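Long-range contacts in ceramide very long chain fatty acid hydroxylase SCS7 (Saccharomyces cerevisiae, PDB 4ZR1), which hydroxylates sphingolipid-associated very long chain fatty acids, probably at C-2 of the acyl chain of dihydroceramides and phytoceramides: residues H51-L56 / R80-G85; K86-L91 / P181-R186; P59-I64 / H170-G175. All coordinates share one frame; numbering follows the deposited sequence.

Interaction 1: residues H51-L56 / R80-G85; sequences HKFLDL and RPRHYG
L56 and Y84 mark the closest backbone approach of H51-L56 and R80-G85, with their CA atoms 7.2 Å apart; at the other end H51 CA and R80 CA are separated by 10.3 Å. The two segments run in broadly the same direction, and neither is a regular strand. K52, with positive phi, turns the chain out of helix 44-51. R82 spans much of the gap. Bent at chi2 (-77°), its side chain brings NH2 to 3.3 Å from H51 CD2, with the guanidinium nearly perpendicular to the imidazole (87°), while R82 NH1 lies 3.6 Å from F53 CD2. D47 of helix 44-51 pairs with R82 in a salt bridge, so this buried charge has its mate. H51 CE1 also sits over one face of the R80 guanidinium, whose polar partners are T26 O and E290. Further along, L56 CD1 packs on R82 CB at 4.1 Å, and L56 O meets the edge of the Y84 ring, 3.4 Å from CE1. This is a buried loop-to-loop join organised around an arginine in what is probably the cytoplasmic part of the protein; through the backbone of R82 and Y179 it reaches helix 164-179, which carries zinc ligands.

Interaction 2: residues K86-L91 / P181-R186; sequences KGSAPL and PMDKYR. With BOG (octyl beta-D-glucopyranoside), chain E.
Polar bonds centred on D183 and R186 join the loop K86-L91, which leads toward helix 106-125, to P181-R186, the connection from helix 164-179 to helix 191-208. D183 opens a type I beta turn that ends at R186, and it forms an Asx turn as well: its OD1 accepts from Y185 N at 3.0 Å. The same oxygen takes the hydroxyl of S88, with S88 OG to D183 OD1 at 2.8 Å, and the two donors come from opposite faces of the carboxylate plane. D183 OD2 forms a salt bridge to R186 NH1, 2.8 Å away. Bent at chi2 (72°), the R186 chain brings its guanidinium to A89 O, gripped end-on by R186 NH1 at 2.6 Å and R186 NH2 at 2.9 Å, the oxygen lying in the guanidinium plane. L91 CG covers one face, S88 CB the opposite one. R186 NH2 also forms a salt bridge with E97, and R186 NE bonds to T100 O. With an alanine in place of D183, S88 OG and Y185 N would probably lose their shared acceptor, and R186 one of its two carboxylate partners. R186 also serves the bound detergent, octyl glucoside: R186 O accepts a hydrogen bond from BOG O2 at 2.9 Å.

Interaction 3: residues P59-I64 / H170-G175; sequences PLLMQI and HFLLHG. With ZN (zinc ion), chain D; BOG (octyl beta-D-glucopyranoside), chain E.
F171 lies against three side chains of P59-I64. I64 sets its CD1 over one face of the F171 ring in a CH-pi contact, 3.8 Å from the centroid and 18° off the normal. L61 CD1 touches F171 CD2 at 4.0 Å, and L60 CD1 meets F171 CZ at the same distance. With CG anti to the backbone N (chi1 -180°), the F171 ring extends out from helix 164-179 toward the short helix 60-65. L61 CD1 reaches on to L172 CD2, at 4.4 Å. The contact is thus wholly apolar. Behind F171 the helix makes a wider pi-type turn over 171-175, with H170 O accepting from both H174 N and G175 N. From this turn H174 points to the metal centre: H174 NE2 binds zinc at 2.2 Å, and H150, H155, H178 and H254 complete the site, one half of what is likely a catalytic dimetal centre. Octyl glucoside lies along the helix, BOG O4 donating to L173 O at 2.6 Å. On the other segment, Q63 NE2 donates back to P59 O at 3.0 Å, from above the carbonyl plane, and Q63 OE1 accepts from D55 N. The axes of 60-64 and 170-175 come within 11.7 Å, their N-to-C directions 127° apart. Y74 and I78 of helix 71-78 also touch F171, while L173 packs on helix 128-154, placing helix 164-179 between these neighbours.

Overall arrangement
Going from the N terminus, the chain leaves helix 44-51 and forms helices 60-65 and 71-78 before interaction 1 closes that loop at 80-85. Interaction 2 begins at the very next residue, so these two are in series, and its far segment, 181-186, returns 90 residues later beyond helix 164-179. Interaction 3 starts inside the loop closed by interaction 1 and ends at 170-175, inside the longer one closed by interaction 2; it therefore crosses both. Direct contacts link all three: Q63 reaches D55, the P90 and L91 backbones bond to L60 and L61, and H83 packs on M182. Together they fasten the N-terminal region, probably cytoplasmic, to the histidine-bearing helix 164-179 and its exit loop.

Interaction 1: residues H51-L56 / R80-G85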
# COMPACT_ATOMS: atom_id res chain seq x y z
N HIS A 51 9.04 19.47 11.86
CA HIS A 51 7.68 19.30 11.32
C HIS A 51 6.62 19.11 12.41
O HIS A 51 5.42 19.18 12.13
CB HIS A 51 7.65 18.11 10.35
CG HIS A 51 8.62 18.23 9.22
ND1 HIS A 51 8.42 19.10 8.16
CD2 HIS A 51 9.79 17.61 8.98
CE1 HIS A 51 9.44 18.99 7.32
NE2 HIS A 51 10.28 18.10 7.79
N LYS A 52 7.07 18.90 13.65
CA LYS A 52 6.18 18.79 14.80
C LYS A 52 5.12 17.71 14.60
O LYS A 52 3.94 17.92 14.89
CB LYS A 52 5.52 20.15 15.09
CG LYS A 52 6.47 21.20 15.67
CD LYS A 52 5.72 22.38 16.28
CE LYS A 52 5.85 22.41 17.80
NZ LYS A 52 4.87 23.32 18.46
N PHE A 53 5.54 16.56 14.10
CA PHE A 53 4.61 15.50 13.74
C PHE A 53 4.77 14.25 14.62
O PHE A 53 4.20 14.18 15.70
CB PHE A 53 4.81 15.13 12.27
CG PHE A 53 3.82 14.13 11.74
CD1 PHE A 53 2.46 14.30 11.95
CD2 PHE A 53 4.24 13.04 11.01
CE1 PHE A 53 1.54 13.38 11.46
CE2 PHE A 53 3.33 12.11 10.51
CZ PHE A 53 1.99 12.28 10.74
N LEU A 54 5.52 13.27 14.15
CA LEU A 54 5.79 12.08 14.93
C LEU A 54 7.28 11.97 15.26
O LEU A 54 8.14 12.31 14.44
CB LEU A 54 5.32 10.82 14.20
CG LEU A 54 3.83 10.65 13.91
CD1 LEU A 54 3.63 9.43 13.03
CD2 LEU A 54 3.00 10.52 15.19
N ASP A 55 7.57 11.49 16.45
CA ASP A 55 8.94 11.25 16.87
C ASP A 55 9.29 9.82 16.51
O ASP A 55 8.85 8.88 17.17
CB ASP A 55 9.10 11.51 18.37
CG ASP A 55 10.51 11.28 18.88
OD1 ASP A 55 11.42 11.04 18.05
OD2 ASP A 55 10.72 11.37 20.12
N LEU A 56 10.07 9.66 15.44
CA LEU A 56 10.48 8.33 14.96
C LEU A 56 11.18 7.48 16.01
O LEU A 56 11.24 6.26 15.88
CB LEU A 56 11.41 8.46 13.76
CG LEU A 56 10.79 8.70 12.39
CD1 LEU A 56 11.86 8.70 11.29
CD2 LEU A 56 9.75 7.65 12.10
N ARG A 80 4.39 12.59 3.56
CA ARG A 80 5.72 13.13 3.29
C ARG A 80 6.72 12.17 3.93
O ARG A 80 6.81 12.08 5.15
CB ARG A 80 5.84 14.55 3.82
CG ARG A 80 4.84 15.49 3.16
CD ARG A 80 4.93 16.91 3.67
NE ARG A 80 6.24 17.48 3.43
CZ ARG A 80 6.56 18.74 3.70
NH1 ARG A 80 7.78 19.19 3.45
NH2 ARG A 80 5.64 19.55 4.20
N PRO A 81 7.45 11.42 3.08
CA PRO A 81 8.18 10.24 3.54
C PRO A 81 9.39 10.51 4.43
O PRO A 81 10.07 11.52 4.29
CB PRO A 81 8.62 9.57 2.23
CG PRO A 81 8.62 10.67 1.21
CD PRO A 81 7.50 11.57 1.61
N ARG A 82 9.64 9.58 5.34
CA ARG A 82 10.87 9.58 6.11
C ARG A 82 11.54 8.22 5.92
O ARG A 82 11.02 7.37 5.20
CB ARG A 82 10.60 9.85 7.59
CG ARG A 82 9.28 10.55 7.89
CD ARG A 82 9.31 12.04 7.59
NE ARG A 82 7.98 12.63 7.75
CZ ARG A 82 7.76 13.80 8.34
NH1 ARG A 82 6.52 14.27 8.45
NH2 ARG A 82 8.77 14.49 8.83
N HIS A 83 12.68 8.03 6.56
CA HIS A 83 13.36 6.74 6.53
C HIS A 83 13.98 6.45 7.90
O HIS A 83 14.74 7.26 8.42
CB HIS A 83 14.43 6.71 5.42
CG HIS A 83 15.02 5.35 5.19
ND1 HIS A 83 14.27 4.28 4.74
CD2 HIS A 83 16.28 4.89 5.35
CE1 HIS A 83 15.05 3.22 4.64
NE2 HIS A 83 16.27 3.56 5.00
N TYR A 84 13.65 5.30 8.47
CA TYR A 84 14.18 4.92 9.79
C TYR A 84 15.64 4.49 9.74
O TYR A 84 16.33 4.50 10.76
CB TYR A 84 13.33 3.80 10.39
CG TYR A 84 13.61 3.55 11.85
CD1 TYR A 84 13.17 4.44 12.83
CD2 TYR A 84 14.29 2.41 12.26
CE1 TYR A 84 13.42 4.21 14.18
CE2 TYR A 84 14.53 2.17 13.61
CZ TYR A 84 14.10 3.08 14.56
OH TYR A 84 14.34 2.85 15.89
N GLY A 85 16.11 4.11 8.56
CA GLY A 85 17.44 3.57 8.41
C GLY A 85 17.37 2.09 8.09
O GLY A 85 16.40 1.62 7.51

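Interaction 2: residues K86-L91 / P181-R186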
# COMPACT_ATOMS: atom_id res chain seq x y z
N LYS A 86 18.40 1.35 8.47
CA LYS A 86 18.49 -0.04 8.05
C LYS A 86 17.47 -0.92 8.78
O LYS A 86 17.15 -2.01 8.33
CB LYS A 86 19.92 -0.57 8.26
CG LYS A 86 20.85 -0.23 7.10
CD LYS A 86 22.25 -0.76 7.31
CE LYS A 86 23.03 -0.80 6.01
NZ LYS A 86 24.47 -0.49 6.23
N GLY A 87 16.95 -0.42 9.90
CA GLY A 87 15.99 -1.16 10.69
C GLY A 87 14.55 -0.75 10.43
O GLY A 87 14.25 -0.04 9.47
N SER A 88 13.65 -1.20 11.30
CA SER A 88 12.23 -0.87 11.19
C SER A 88 11.74 -0.10 12.40
O SER A 88 11.91 -0.54 13.53
CB SER A 88 11.38 -2.14 11.03
OG SER A 88 11.68 -2.81 9.81
N ALA A 89 11.12 1.06 12.16
CA ALA A 89 10.58 1.90 13.24
C ALA A 89 9.58 1.14 14.12
O ALA A 89 8.82 0.31 13.64
CB ALA A 89 9.91 3.14 12.67
N PRO A 90 9.59 1.43 15.42
CA PRO A 90 8.67 0.74 16.32
C PRO A 90 7.24 1.26 16.20
O PRO A 90 7.03 2.48 16.17
CB PRO A 90 9.25 1.04 17.70
CG PRO A 90 9.91 2.39 17.53
CD PRO A 90 10.47 2.38 16.14
N LEU A 91 6.26 0.36 16.11
CA LEU A 91 4.86 0.78 16.10
C LEU A 91 4.27 0.66 17.50
O LEU A 91 3.52 1.53 17.94
CB LEU A 91 4.03 -0.03 15.09
CG LEU A 91 4.43 0.11 13.61
CD1 LEU A 91 3.35 -0.42 12.69
CD2 LEU A 91 4.75 1.54 13.27
N PRO A 181 8.33 4.31 3.08
CA PRO A 181 8.39 3.58 1.80
C PRO A 181 9.43 2.46 1.76
O PRO A 181 9.16 1.37 1.25
CB PRO A 181 8.77 4.67 0.80
CG PRO A 181 8.41 5.95 1.44
CD PRO A 181 8.61 5.75 2.89
N MET A 182 10.62 2.72 2.30
CA MET A 182 11.71 1.76 2.25
C MET A 182 11.83 0.89 3.49
O MET A 182 12.87 0.27 3.70
CB MET A 182 13.04 2.48 2.01
CG MET A 182 13.17 2.98 0.60
SD MET A 182 12.98 1.61 -0.56
CE MET A 182 11.90 2.41 -1.76
N ASP A 183 10.79 0.82 4.32
CA ASP A 183 10.77 -0.16 5.41
C ASP A 183 10.38 -1.52 4.86
O ASP A 183 9.18 -1.81 4.70
CB ASP A 183 9.79 0.26 6.53
CG ASP A 183 9.80 -0.71 7.71
OD1 ASP A 183 10.30 -1.85 7.58
OD2 ASP A 183 9.31 -0.34 8.80
N LYS A 184 11.37 -2.37 4.63
CA LYS A 184 11.15 -3.64 3.93
C LYS A 184 10.20 -4.60 4.67
O LYS A 184 9.72 -5.57 4.09
CB LYS A 184 12.49 -4.33 3.65
CG LYS A 184 13.27 -4.73 4.88
CD LYS A 184 14.65 -5.30 4.51
CE LYS A 184 15.48 -5.62 5.75
NZ LYS A 184 16.83 -6.16 5.43
N TYR A 185 9.88 -4.31 5.93
CA TYR A 185 8.96 -5.19 6.64
C TYR A 185 7.60 -4.56 6.88
O TYR A 185 6.76 -5.16 7.55
CB TYR A 185 9.56 -5.63 7.97
CG TYR A 185 10.76 -6.54 7.83
CD1 TYR A 185 10.60 -7.90 7.61
CD2 TYR A 185 12.04 -6.04 7.95
CE1 TYR A 185 11.70 -8.73 7.50
CE2 TYR A 185 13.13 -6.86 7.84
CZ TYR A 185 12.97 -8.20 7.62
OH TYR A 185 14.08 -9.00 7.51
N ARG A 186 7.35 -3.39 6.31
CA ARG A 186 6.05 -2.75 6.43
C ARG A 186 5.49 -2.37 5.08
O ARG A 186 4.84 -1.33 4.94
CB ARG A 186 6.12 -1.51 7.32
CG ARG A 186 5.89 -1.78 8.80
CD ARG A 186 7.07 -2.50 9.41
NE ARG A 186 6.90 -2.63 10.85
CZ ARG A 186 7.43 -1.81 11.75
NH1 ARG A 186 8.18 -0.77 11.36
NH2 ARG A 186 7.20 -2.01 13.04
C1 BOG E . 0.41 -2.29 6.18
O1 BOG E . 1.13 -2.83 7.27
C2 BOG E . 1.40 -1.86 5.12
O2 BOG E . 2.12 -0.77 5.64
C3 BOG E . 0.67 -1.38 3.89
O3 BOG E . 1.54 -1.17 2.79
C4 BOG E . -0.43 -2.32 3.49
O4 BOG E . -1.19 -1.67 2.50
C5 BOG E . -1.29 -2.61 4.69
O5 BOG E . -0.50 -3.24 5.67
C6 BOG E . -2.44 -3.49 4.21
O6 BOG E . -2.93 -4.34 5.22
C1' BOG E . 0.72 -2.38 8.54
C2' BOG E . 1.56 -2.99 9.64
C3' BOG E . 0.74 -3.01 10.92
C4' BOG E . 0.60 -4.42 11.47
C5' BOG E . -0.77 -4.60 12.12
C6' BOG E . -0.76 -5.80 13.02
C7' BOG E . -2.15 -6.09 13.52
C8' BOG E . -2.49 -5.13 14.64

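Interaction 3: residues P59-I64 / H170-G175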
# COMPACT_ATOMS: atom_id res chain seq x y z
N PRO A 59 7.61 4.79 19.82
CA PRO A 59 6.58 4.00 19.12
C PRO A 59 5.51 4.90 18.50
O PRO A 59 5.02 5.81 19.18
CB PRO A 59 5.99 3.11 20.22
CG PRO A 59 7.10 2.98 21.24
CD PRO A 59 7.85 4.31 21.19
N LEU A 60 5.19 4.66 17.23
CA LEU A 60 4.40 5.58 16.42
C LEU A 60 2.90 5.51 16.67
O LEU A 60 2.19 6.51 16.58
CB LEU A 60 4.68 5.33 14.93
CG LEU A 60 6.11 5.61 14.45
CD1 LEU A 60 6.31 5.13 13.03
CD2 LEU A 60 6.42 7.09 14.56
N LEU A 61 2.41 4.32 16.98
CA LEU A 61 0.97 4.10 17.06
C LEU A 61 0.28 4.83 18.23
O LEU A 61 -0.74 5.49 18.04
CB LEU A 61 0.70 2.61 17.12
CG LEU A 61 -0.64 2.11 16.61
CD1 LEU A 61 -0.88 2.61 15.21
CD2 LEU A 61 -0.60 0.60 16.63
N MET A 62 0.82 4.71 19.44
CA MET A 62 0.20 5.39 20.59
C MET A 62 0.33 6.89 20.40
O MET A 62 -0.53 7.68 20.79
CB MET A 62 0.83 4.95 21.92
CG MET A 62 0.17 3.71 22.52
SD MET A 62 -1.56 3.96 22.99
CE MET A 62 -2.04 2.32 23.52
N GLN A 63 1.43 7.26 19.79
CA GLN A 63 1.76 8.64 19.50
C GLN A 63 0.67 9.25 18.59
O GLN A 63 0.40 10.45 18.65
CB GLN A 63 3.14 8.66 18.84
CG GLN A 63 4.00 9.82 19.12
CD GLN A 63 5.31 9.73 18.37
OE1 GLN A 63 5.77 10.72 17.80
NE2 GLN A 63 5.92 8.56 18.38
N ILE A 64 0.05 8.41 17.77
CA ILE A 64 -1.06 8.81 16.89
C ILE A 64 -2.40 8.77 17.61
O ILE A 64 -3.21 9.70 17.48
CB ILE A 64 -1.16 7.89 15.65
CG1 ILE A 64 0.09 7.98 14.79
CG2 ILE A 64 -2.38 8.25 14.81
CD1 ILE A 64 0.05 7.03 13.61
N HIS A 170 -6.07 4.36 9.14
CA HIS A 170 -5.46 4.78 7.89
C HIS A 170 -3.98 4.41 7.86
O HIS A 170 -3.49 3.78 6.93
CB HIS A 170 -5.65 6.28 7.71
CG HIS A 170 -5.04 6.82 6.46
ND1 HIS A 170 -3.70 7.13 6.36
CD2 HIS A 170 -5.58 7.11 5.25
CE1 HIS A 170 -3.44 7.58 5.14
NE2 HIS A 170 -4.57 7.58 4.45
N PHE A 171 -3.27 4.82 8.91
CA PHE A 171 -1.86 4.52 9.09
C PHE A 171 -1.57 3.03 8.92
O PHE A 171 -0.66 2.65 8.18
CB PHE A 171 -1.41 4.99 10.48
CG PHE A 171 0.03 4.73 10.78
CD1 PHE A 171 1.01 5.57 10.29
CD2 PHE A 171 0.39 3.67 11.60
CE1 PHE A 171 2.34 5.34 10.59
CE2 PHE A 171 1.73 3.43 11.91
CZ PHE A 171 2.70 4.27 11.41
N LEU A 172 -2.35 2.18 9.59
CA LEU A 172 -2.17 0.74 9.49
C LEU A 172 -2.47 0.16 8.09
O LEU A 172 -1.89 -0.85 7.70
CB LEU A 172 -3.04 0.03 10.53
CG LEU A 172 -2.61 0.10 11.99
CD1 LEU A 172 -3.65 -0.56 12.87
CD2 LEU A 172 -1.24 -0.54 12.22
N LEU A 173 -3.38 0.80 7.35
CA LEU A 173 -3.77 0.26 6.04
C LEU A 173 -2.84 0.69 4.92
O LEU A 173 -2.66 -0.05 3.96
CB LEU A 173 -5.20 0.68 5.69
CG LEU A 173 -6.29 0.02 6.55
CD1 LEU A 173 -7.67 0.36 6.03
CD2 LEU A 173 -6.08 -1.48 6.63
N HIS A 174 -2.25 1.87 5.03
CA HIS A 174 -1.46 2.41 3.93
C HIS A 174 -0.60 3.63 4.30
O HIS A 174 0.46 3.84 3.73
CB HIS A 174 -2.38 2.77 2.77
CG HIS A 174 -1.68 2.94 1.47
ND1 HIS A 174 -0.96 1.92 0.88
CD2 HIS A 174 -1.56 4.01 0.65
CE1 HIS A 174 -0.45 2.35 -0.26
NE2 HIS A 174 -0.80 3.62 -0.42
N GLY A 175 -1.07 4.43 5.26
CA GLY A 175 -0.35 5.62 5.66
C GLY A 175 1.10 5.35 6.05
O GLY A 175 2.01 6.06 5.62
ZN ZN D . -0.62 5.04 -2.04
C1 BOG E . 0.41 -2.29 6.18
O1 BOG E . 1.13 -2.83 7.27
C2 BOG E . 1.40 -1.86 5.12
O2 BOG E . 2.12 -0.77 5.64
C3 BOG E . 0.67 -1.38 3.89
O3 BOG E . 1.54 -1.17 2.79
C4 BOG E . -0.43 -2.32 3.49
O4 BOG E . -1.19 -1.67 2.50
C5 BOG E . -1.29 -2.61 4.69
O5 BOG E . -0.50 -3.24 5.67
C6 BOG E . -2.44 -3.49 4.21
O6 BOG E . -2.93 -4.34 5.22
C1' BOG E . 0.72 -2.38 8.54
C2' BOG E . 1.56 -2.99 9.64
C3' BOG E . 0.74 -3.01 10.92
C4' BOG E . 0.60 -4.42 11.47
C5' BOG E . -0.77 -4.60 12.12
C6' BOG E . -0.76 -5.80 13.02
C7' BOG E . -2.15 -6.09 13.52
C8' BOG E . -2.49 -5.13 14.64